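G protein alpha subunit (Entamoeba histolytica, PDB 4FID) binds guanine nucleotides as the alpha subunit of a heterotrimeric G protein and probably hydrolyses GTP while relaying signals from membrane receptors. Local coordinates at residues A[239-244]-A[265-270]; A[126-131]-A[138-143]. All blocks are in the same frame, centred on the assembly; numbering follows the deposited sequence.

Contact 1: residues A[239-244]-A[265-270]; sequences DLFEEK and MGAQYI. With GDP (guanosine-5'-diphosphate), chain C.
The guanine-recognition motif of the Ras-like domain, Asn-Lys-x-Asp, runs into helix 238-247, and Phe241 of that helix plugs against helix 263-275. Its CG lies anti to the backbone N (chi1 177°), which sends the ring across the gap between segments 239-244 and 265-270, whose axes are 11.1 Å apart at their closest. The far end of the ring does the touching. CZ comes 3.9 Å from Gly266 C, which sits at the ring edge. CE2 approaches Ala267 N obliquely, with Ala267 CB close by, and on the other flank CE1 meets Ile270 CD1 at 3.7 Å. Leu194 and Tyr197, the latter with its ring plane nearly perpendicular, also pack on Phe241. Two residues earlier, Asp239 reads the base of GDP: OD1 accepts from GDP N1 at 3.3 Å and OD2 from GDP N2 at 3.2 Å, with a weak bond between N1 and OD2. Leu240 CD1 lies 3.5 Å from GDP N2. No hydrogen bond crosses between the two segments, which meet here by van der Waals contact. Adjacent N1-H and N2-H donors distinguish guanine from adenine, and one carboxylate can accept from both; buried Phe241 packs the helix carrying Asp239 against its neighbour.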
loop_
_atom_site.group_PDB
_atom_site.type_symbol
_atom_site.label_atom_id
_atom_site.label_comp_id
_atom_site.label_asym_id
_atom_site.label_seq_id
_atom_site.Cartn_x
_atom_site.Cartn_y
_atom_site.Cartn_z
ATOM N N ASP A 239 7.034 4.186 -6.469
ATOM C CA ASP A 239 7.130 3.534 -7.784
ATOM C C ASP A 239 5.907 3.821 -8.665
ATOM O O ASP A 239 6.052 4.277 -9.818
ATOM C CB ASP A 239 7.376 2.006 -7.651
ATOM C CG ASP A 239 6.388 1.302 -6.675
ATOM O OD1 ASP A 239 5.957 1.912 -5.661
ATOM O OD2 ASP A 239 6.064 0.113 -6.926
ATOM N N LEU A 240 4.715 3.575 -8.106
ATOM C CA LEU A 240 3.452 3.778 -8.807
ATOM C C LEU A 240 3.283 5.232 -9.167
ATOM O O LEU A 240 2.783 5.564 -10.240
ATOM C CB LEU A 240 2.274 3.313 -7.954
ATOM C CG LEU A 240 2.242 1.794 -7.736
ATOM C CD1 LEU A 240 1.019 1.352 -6.918
ATOM C CD2 LEU A 240 2.297 1.071 -9.095
ATOM N N PHE A 241 3.717 6.100 -8.264
ATOM C CA PHE A 241 3.602 7.530 -8.477
ATOM C C PHE A 241 4.468 8.041 -9.653
ATOM O O PHE A 241 3.990 8.806 -10.476
ATOM C CB PHE A 241 3.921 8.250 -7.166
ATOM C CG PHE A 241 3.896 9.743 -7.264
ATOM C CD1 PHE A 241 2.698 10.418 -7.433
ATOM C CD2 PHE A 241 5.082 10.475 -7.157
ATOM C CE1 PHE A 241 2.675 11.824 -7.511
ATOM C CE2 PHE A 241 5.078 11.870 -7.241
ATOM C CZ PHE A 241 3.868 12.547 -7.418
ATOM N N GLU A 242 5.729 7.609 -9.723
ATOM C CA GLU A 242 6.640 7.966 -10.824
ATOM C C GLU A 242 5.946 7.728 -12.156
ATOM O O GLU A 242 5.854 8.614 -13.000
ATOM C CB GLU A 242 7.891 7.069 -10.796
ATOM C CG GLU A 242 9.222 7.758 -10.494
ATOM C CD GLU A 242 10.353 7.376 -11.481
ATOM O OE1 GLU A 242 10.644 6.165 -11.659
ATOM O OE2 GLU A 242 10.954 8.304 -12.076
ATOM N N GLU A 243 5.475 6.498 -12.324
ATOM C CA GLU A 243 4.889 6.019 -13.561
ATOM C C GLU A 243 3.586 6.757 -13.855
ATOM O O GLU A 243 3.353 7.226 -14.980
ATOM C CB GLU A 243 4.653 4.506 -13.457
ATOM C CG GLU A 243 3.911 3.890 -14.636
ATOM C CD GLU A 243 4.657 4.048 -15.963
ATOM O OE1 GLU A 243 5.795 3.526 -16.086
ATOM O OE2 GLU A 243 4.102 4.688 -16.886
ATOM N N LYS A 244 2.741 6.873 -12.833
ATOM C CA LYS A 244 1.425 7.476 -12.999
ATOM C C LYS A 244 1.527 8.914 -13.482
ATOM O O LYS A 244 0.684 9.381 -14.239
ATOM C CB LYS A 244 0.660 7.420 -11.698
ATOM C CG LYS A 244 -0.730 7.972 -11.791
ATOM C CD LYS A 244 -1.549 7.424 -10.657
ATOM C CE LYS A 244 -3.021 7.724 -10.837
ATOM N NZ LYS A 244 -3.743 7.325 -9.612
HETATM N N MSE A 265 10.333 16.290 -7.210
HETATM C CA MSE A 265 9.721 17.580 -6.982
HETATM C C MSE A 265 8.221 17.423 -6.726
HETATM O O MSE A 265 7.660 18.138 -5.868
HETATM C CB MSE A 265 9.965 18.505 -8.168
HETATM C CG MSE A 265 11.398 19.016 -8.282
HETATM SE SE MSE A 265 11.537 20.419 -9.642
HETATM C CE MSE A 265 10.835 19.482 -11.191
ATOM N N GLY A 266 7.588 16.489 -7.455
ATOM C CA GLY A 266 6.161 16.245 -7.310
ATOM C C GLY A 266 5.792 15.633 -5.960
ATOM O O GLY A 266 4.739 15.921 -5.384
ATOM N N ALA A 267 6.665 14.776 -5.446
ATOM C CA ALA A 267 6.392 14.121 -4.183
ATOM C C ALA A 267 6.530 15.135 -3.068
ATOM O O ALA A 267 5.788 15.084 -2.083
ATOM C CB ALA A 267 7.319 12.943 -3.975
ATOM N N GLN A 268 7.469 16.063 -3.234
ATOM C CA GLN A 268 7.681 17.154 -2.271
ATOM C C GLN A 268 6.478 18.100 -2.200
ATOM O O GLN A 268 6.067 18.554 -1.125
ATOM C CB GLN A 268 8.931 17.941 -2.643
ATOM C CG GLN A 268 9.102 19.252 -1.914
ATOM C CD GLN A 268 10.449 19.916 -2.234
ATOM O OE1 GLN A 268 10.691 20.390 -3.359
ATOM N NE2 GLN A 268 11.329 19.949 -1.240
ATOM N N TYR A 269 5.916 18.382 -3.364
ATOM C CA TYR A 269 4.749 19.228 -3.460
ATOM C C TYR A 269 3.582 18.618 -2.668
ATOM O O TYR A 269 2.930 19.278 -1.878
ATOM C CB TYR A 269 4.406 19.393 -4.931
ATOM C CG TYR A 269 3.317 20.397 -5.215
ATOM C CD1 TYR A 269 1.976 20.003 -5.217
ATOM C CD2 TYR A 269 3.622 21.734 -5.503
ATOM C CE1 TYR A 269 0.979 20.896 -5.489
ATOM C CE2 TYR A 269 2.629 22.637 -5.784
ATOM C CZ TYR A 269 1.306 22.213 -5.775
ATOM O OH TYR A 269 0.282 23.086 -6.045
ATOM N N ILE A 270 3.338 17.339 -2.871
ATOM C CA ILE A 270 2.341 16.644 -2.086
ATOM C C ILE A 270 2.735 16.613 -0.603
ATOM O O ILE A 270 1.916 16.888 0.280
ATOM C CB ILE A 270 2.072 15.244 -2.657
ATOM C CG1 ILE A 270 1.522 15.374 -4.080
ATOM C CG2 ILE A 270 1.099 14.484 -1.777
ATOM C CD1 ILE A 270 1.440 14.088 -4.813
HETATM P PB GDP C . -4.201 -0.837 4.072
HETATM O O1B GDP C . -4.572 -2.171 4.669
HETATM O O2B GDP C . -5.453 -0.013 3.887
HETATM O O3B GDP C . -3.272 -0.150 5.041
HETATM O O3A GDP C . -3.475 -0.987 2.621
HETATM P PA GDP C . -2.864 -2.375 2.029
HETATM O O1A GDP C . -1.537 -2.719 2.674
HETATM O O2A GDP C . -3.842 -3.526 2.190
HETATM O "O5'" GDP C . -2.679 -2.070 0.450
HETATM C "C5'" GDP C . -3.335 -2.890 -0.522
HETATM C "C4'" GDP C . -2.531 -3.030 -1.823
HETATM O "O4'" GDP C . -1.568 -1.980 -1.993
HETATM C "C3'" GDP C . -1.773 -4.356 -1.906
HETATM O "O3'" GDP C . -2.156 -5.057 -3.107
HETATM C "C2'" GDP C . -0.301 -3.966 -1.924
HETATM O "O2'" GDP C . 0.480 -4.881 -2.714
HETATM C "C1'" GDP C . -0.341 -2.537 -2.474
HETATM N N9 GDP C . 0.846 -1.722 -2.080
HETATM C C8 GDP C . 1.161 -1.239 -0.858
HETATM N N7 GDP C . 2.325 -0.533 -0.892
HETATM C C5 GDP C . 2.775 -0.554 -2.160
HETATM C C6 GDP C . 3.945 -0.020 -2.905
HETATM O O6 GDP C . 4.823 0.652 -2.334
HETATM N N1 GDP C . 4.044 -0.281 -4.213
HETATM C C2 GDP C . 3.109 -0.995 -4.872
HETATM N N2 GDP C . 3.270 -1.206 -6.197
HETATM N N3 GDP C . 2.011 -1.515 -4.264
HETATM C C4 GDP C . 1.796 -1.332 -2.937
#

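Contact 2: residues A[126-131]-A[138-143]. With GDP (guanosine-5'-diphosphate), chain C.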
loop_
_atom_site.group_PDB
_atom_site.type_symbol
_atom_site.label_atom_id
_atom_site.label_comp_id
_atom_site.label_asym_id
_atom_site.label_seq_id
_atom_site.Cartn_x
_atom_site.Cartn_y
_atom_site.Cartn_z
ATOM N N VAL A 126 0.733 -16.458 -12.706
ATOM C CA VAL A 126 -0.423 -17.345 -12.870
ATOM C C VAL A 126 -0.086 -18.844 -12.998
ATOM O O VAL A 126 -0.785 -19.685 -12.432
ATOM C CB VAL A 126 -1.343 -16.900 -14.021
ATOM C CG1 VAL A 126 -0.755 -17.287 -15.371
ATOM C CG2 VAL A 126 -2.714 -17.516 -13.843
ATOM N N LYS A 127 0.980 -19.169 -13.723
ATOM C CA LYS A 127 1.414 -20.560 -13.855
ATOM C C LYS A 127 1.623 -21.194 -12.484
ATOM O O LYS A 127 1.295 -22.353 -12.280
ATOM C CB LYS A 127 2.705 -20.665 -14.663
ATOM C CG LYS A 127 2.589 -20.331 -16.147
ATOM C CD LYS A 127 3.986 -20.236 -16.773
ATOM C CE LYS A 127 3.951 -20.000 -18.283
ATOM N NZ LYS A 127 5.319 -19.748 -18.847
ATOM N N ARG A 128 2.162 -20.427 -11.543
ATOM C CA ARG A 128 2.441 -20.946 -10.211
ATOM C C ARG A 128 1.245 -20.882 -9.254
ATOM O O ARG A 128 1.154 -21.681 -8.328
ATOM C CB ARG A 128 3.650 -20.238 -9.607
ATOM C CG ARG A 128 4.028 -20.719 -8.204
ATOM C CD ARG A 128 5.202 -19.905 -7.637
ATOM N NE ARG A 128 4.933 -18.475 -7.742
ATOM C CZ ARG A 128 4.441 -17.715 -6.769
ATOM N NH1 ARG A 128 4.192 -18.221 -5.576
ATOM N NH2 ARG A 128 4.216 -16.433 -6.997
ATOM N N ILE A 129 0.333 -19.934 -9.475
ATOM C CA ILE A 129 -0.832 -19.769 -8.598
ATOM C C ILE A 129 -1.913 -20.786 -8.945
ATOM O O ILE A 129 -2.672 -21.231 -8.079
ATOM C CB ILE A 129 -1.432 -18.334 -8.698
ATOM C CG1 ILE A 129 -0.484 -17.295 -8.105
ATOM C CG2 ILE A 129 -2.794 -18.245 -8.006
ATOM C CD1 ILE A 129 -0.752 -15.904 -8.634
ATOM N N ALA A 130 -1.965 -21.150 -10.223
ATOM C CA ALA A 130 -3.005 -22.027 -10.733
ATOM C C ALA A 130 -2.672 -23.502 -10.579
ATOM O O ALA A 130 -3.427 -24.346 -11.041
ATOM C CB ALA A 130 -3.293 -21.706 -12.176
HETATM N N MSE A 131 -1.543 -23.808 -9.943
HETATM C CA MSE A 131 -1.183 -25.189 -9.642
HETATM C C MSE A 131 -2.097 -25.767 -8.574
HETATM O O MSE A 131 -2.622 -25.044 -7.729
HETATM C CB MSE A 131 0.272 -25.295 -9.174
HETATM C CG MSE A 131 1.309 -25.324 -10.286
HETATM SE SE MSE A 131 3.092 -25.639 -9.568
HETATM C CE MSE A 131 3.005 -24.472 -8.000
ATOM N N GLU A 138 5.568 -15.753 0.915
ATOM C CA GLU A 138 5.564 -14.455 1.591
ATOM C C GLU A 138 5.503 -13.323 0.592
ATOM O O GLU A 138 4.924 -12.265 0.877
ATOM C CB GLU A 138 6.771 -14.298 2.500
ATOM C CG GLU A 138 6.742 -15.251 3.702
ATOM C CD GLU A 138 7.909 -15.047 4.648
ATOM O OE1 GLU A 138 7.723 -15.201 5.869
ATOM O OE2 GLU A 138 9.018 -14.724 4.172
ATOM N N GLU A 139 6.054 -13.544 -0.602
ATOM C CA GLU A 139 6.051 -12.483 -1.603
ATOM C C GLU A 139 4.612 -12.280 -2.145
ATOM O O GLU A 139 4.157 -11.150 -2.336
ATOM C CB GLU A 139 7.099 -12.755 -2.691
ATOM C CG GLU A 139 7.487 -11.567 -3.564
ATOM C CD GLU A 139 8.153 -10.448 -2.772
ATOM O OE1 GLU A 139 9.066 -10.746 -1.971
ATOM O OE2 GLU A 139 7.764 -9.267 -2.946
ATOM N N ASP A 140 3.886 -13.367 -2.353
ATOM C CA ASP A 140 2.477 -13.259 -2.715
ATOM C C ASP A 140 1.717 -12.438 -1.678
ATOM O O ASP A 140 0.920 -11.583 -2.028
ATOM C CB ASP A 140 1.838 -14.654 -2.870
ATOM C CG ASP A 140 2.477 -15.471 -3.999
ATOM O OD1 ASP A 140 3.135 -14.842 -4.857
ATOM O OD2 ASP A 140 2.333 -16.725 -4.031
ATOM N N LEU A 141 1.959 -12.695 -0.397
ATOM C CA LEU A 141 1.231 -11.984 0.652
ATOM C C LEU A 141 1.541 -10.489 0.639
ATOM O O LEU A 141 0.672 -9.674 0.980
ATOM C CB LEU A 141 1.548 -12.552 2.036
ATOM C CG LEU A 141 0.641 -13.597 2.691
ATOM C CD1 LEU A 141 0.301 -14.740 1.731
ATOM C CD2 LEU A 141 1.288 -14.131 3.991
ATOM N N ILE A 142 2.778 -10.135 0.271
ATOM C CA ILE A 142 3.175 -8.739 0.155
ATOM C C ILE A 142 2.356 -8.047 -0.924
ATOM O O ILE A 142 1.889 -6.918 -0.737
ATOM C CB ILE A 142 4.673 -8.582 -0.220
ATOM C CG1 ILE A 142 5.588 -8.969 0.954
ATOM C CG2 ILE A 142 4.962 -7.147 -0.763
ATOM C CD1 ILE A 142 5.319 -8.184 2.190
ATOM N N HIS A 143 2.167 -8.735 -2.049
ATOM C CA HIS A 143 1.545 -8.113 -3.218
ATOM C C HIS A 143 0.037 -8.235 -3.265
ATOM O O HIS A 143 -0.626 -7.522 -4.019
ATOM C CB HIS A 143 2.118 -8.685 -4.509
ATOM C CG HIS A 143 3.494 -8.210 -4.809
ATOM N ND1 HIS A 143 4.623 -8.848 -4.334
ATOM C CD2 HIS A 143 3.931 -7.160 -5.541
ATOM C CE1 HIS A 143 5.698 -8.206 -4.760
ATOM N NE2 HIS A 143 5.305 -7.182 -5.496
HETATM P PB GDP C . -4.201 -0.837 4.072
HETATM O O1B GDP C . -4.572 -2.171 4.669
HETATM O O2B GDP C . -5.453 -0.013 3.887
HETATM O O3B GDP C . -3.272 -0.150 5.041
HETATM O O3A GDP C . -3.475 -0.987 2.621
HETATM P PA GDP C . -2.864 -2.375 2.029
HETATM O O1A GDP C . -1.537 -2.719 2.674
HETATM O O2A GDP C . -3.842 -3.526 2.190
HETATM O "O5'" GDP C . -2.679 -2.070 0.450
HETATM C "C5'" GDP C . -3.335 -2.890 -0.522
HETATM C "C4'" GDP C . -2.531 -3.030 -1.823
HETATM O "O4'" GDP C . -1.568 -1.980 -1.993
HETATM C "C3'" GDP C . -1.773 -4.356 -1.906
HETATM O "O3'" GDP C . -2.156 -5.057 -3.107
HETATM C "C2'" GDP C . -0.301 -3.966 -1.924
HETATM O "O2'" GDP C . 0.480 -4.881 -2.714
HETATM C "C1'" GDP C . -0.341 -2.537 -2.474
HETATM N N9 GDP C . 0.846 -1.722 -2.080
HETATM C C8 GDP C . 1.161 -1.239 -0.858
HETATM N N7 GDP C . 2.325 -0.533 -0.892
HETATM C C5 GDP C . 2.775 -0.554 -2.160
HETATM C C6 GDP C . 3.945 -0.020 -2.905
HETATM O O6 GDP C . 4.823 0.652 -2.334
HETATM N N1 GDP C . 4.044 -0.281 -4.213
HETATM C C2 GDP C . 3.109 -0.995 -4.872
HETATM N N2 GDP C . 3.270 -1.206 -6.197
HETATM N N3 GDP C . 2.011 -1.515 -4.264
HETATM C C4 GDP C . 1.796 -1.332 -2.937
#
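Arg128 reaches from helix 126-129 to Asp140 on helix 138-143, and this one pair makes the whole close contact between the two segments. From CB the chain runs extended, CG being anti to the backbone N, and CB, CG and CD carry it across without touching helix 138-143. A bend about the CG-CD bond (chi3 51°) then brings the guanidinium up to the carboxylate. CZ stands 3.6 Å from Asp140 OD2, while the two terminal nitrogens take one oxygen each. NH2 gives Asp140 OD1 a bond of 2.9 Å that is almost straight, at 177°, lies in the guanidinium plane and uses the syn lone pair. NH1 meets Asp140 OD2 at 2.8 Å, also on the syn side but tilted somewhat from both planes. The two flat groups are nearly coplanar, 25° apart, and meet end-on.

Each group has further partners: Asn125 OD1 binds NH2, whereas Tyr121 OH and Tyr134 OH bind Asp140 OD1 and OD2 respectively. These bonds would limit rotation of the carboxylate, and with the arginine they probably favour its charged form. Thr137 OG1 accepts from Asp140 N, as an N-cap does at the start of helix 138-143. At the other end of this helix, His143 ND1 bonds to Glu139 O at 3.1 Å, and Tyr121 stacks on the imidazole. His143 O lies near GDP O3', although its position is less certain, and Ile142 O is 3.2 Å from GDP O2'. The arrangement is a bidentate, end-on arginine-aspartate salt bridge in the all-helical domain region of a G-alpha subunit, tying helix 126-129 to the short helix whose C-terminal end borders the nucleotide ribose.

Contacts 1 and 2 have centres 28 Å apart and do not touch, yet both include residues that meet GDP. They share no helix: contact 1 joins two helices of the Ras-like domain, while contact 2 comes earlier in the chain and bridges two short helices. Their chemistry follows their surroundings. The touching residues of contact 1 are all buried and meet without any polar bond between the segments; contact 2 is partly buried and rests on paired charges, with its arginine at the more accessible side. The nucleotide is met differently too, by a side-chain carboxylate at the base beside contact 1 and, less certainly, by backbone carbonyls that approach the ribose hydroxyls beside contact 2.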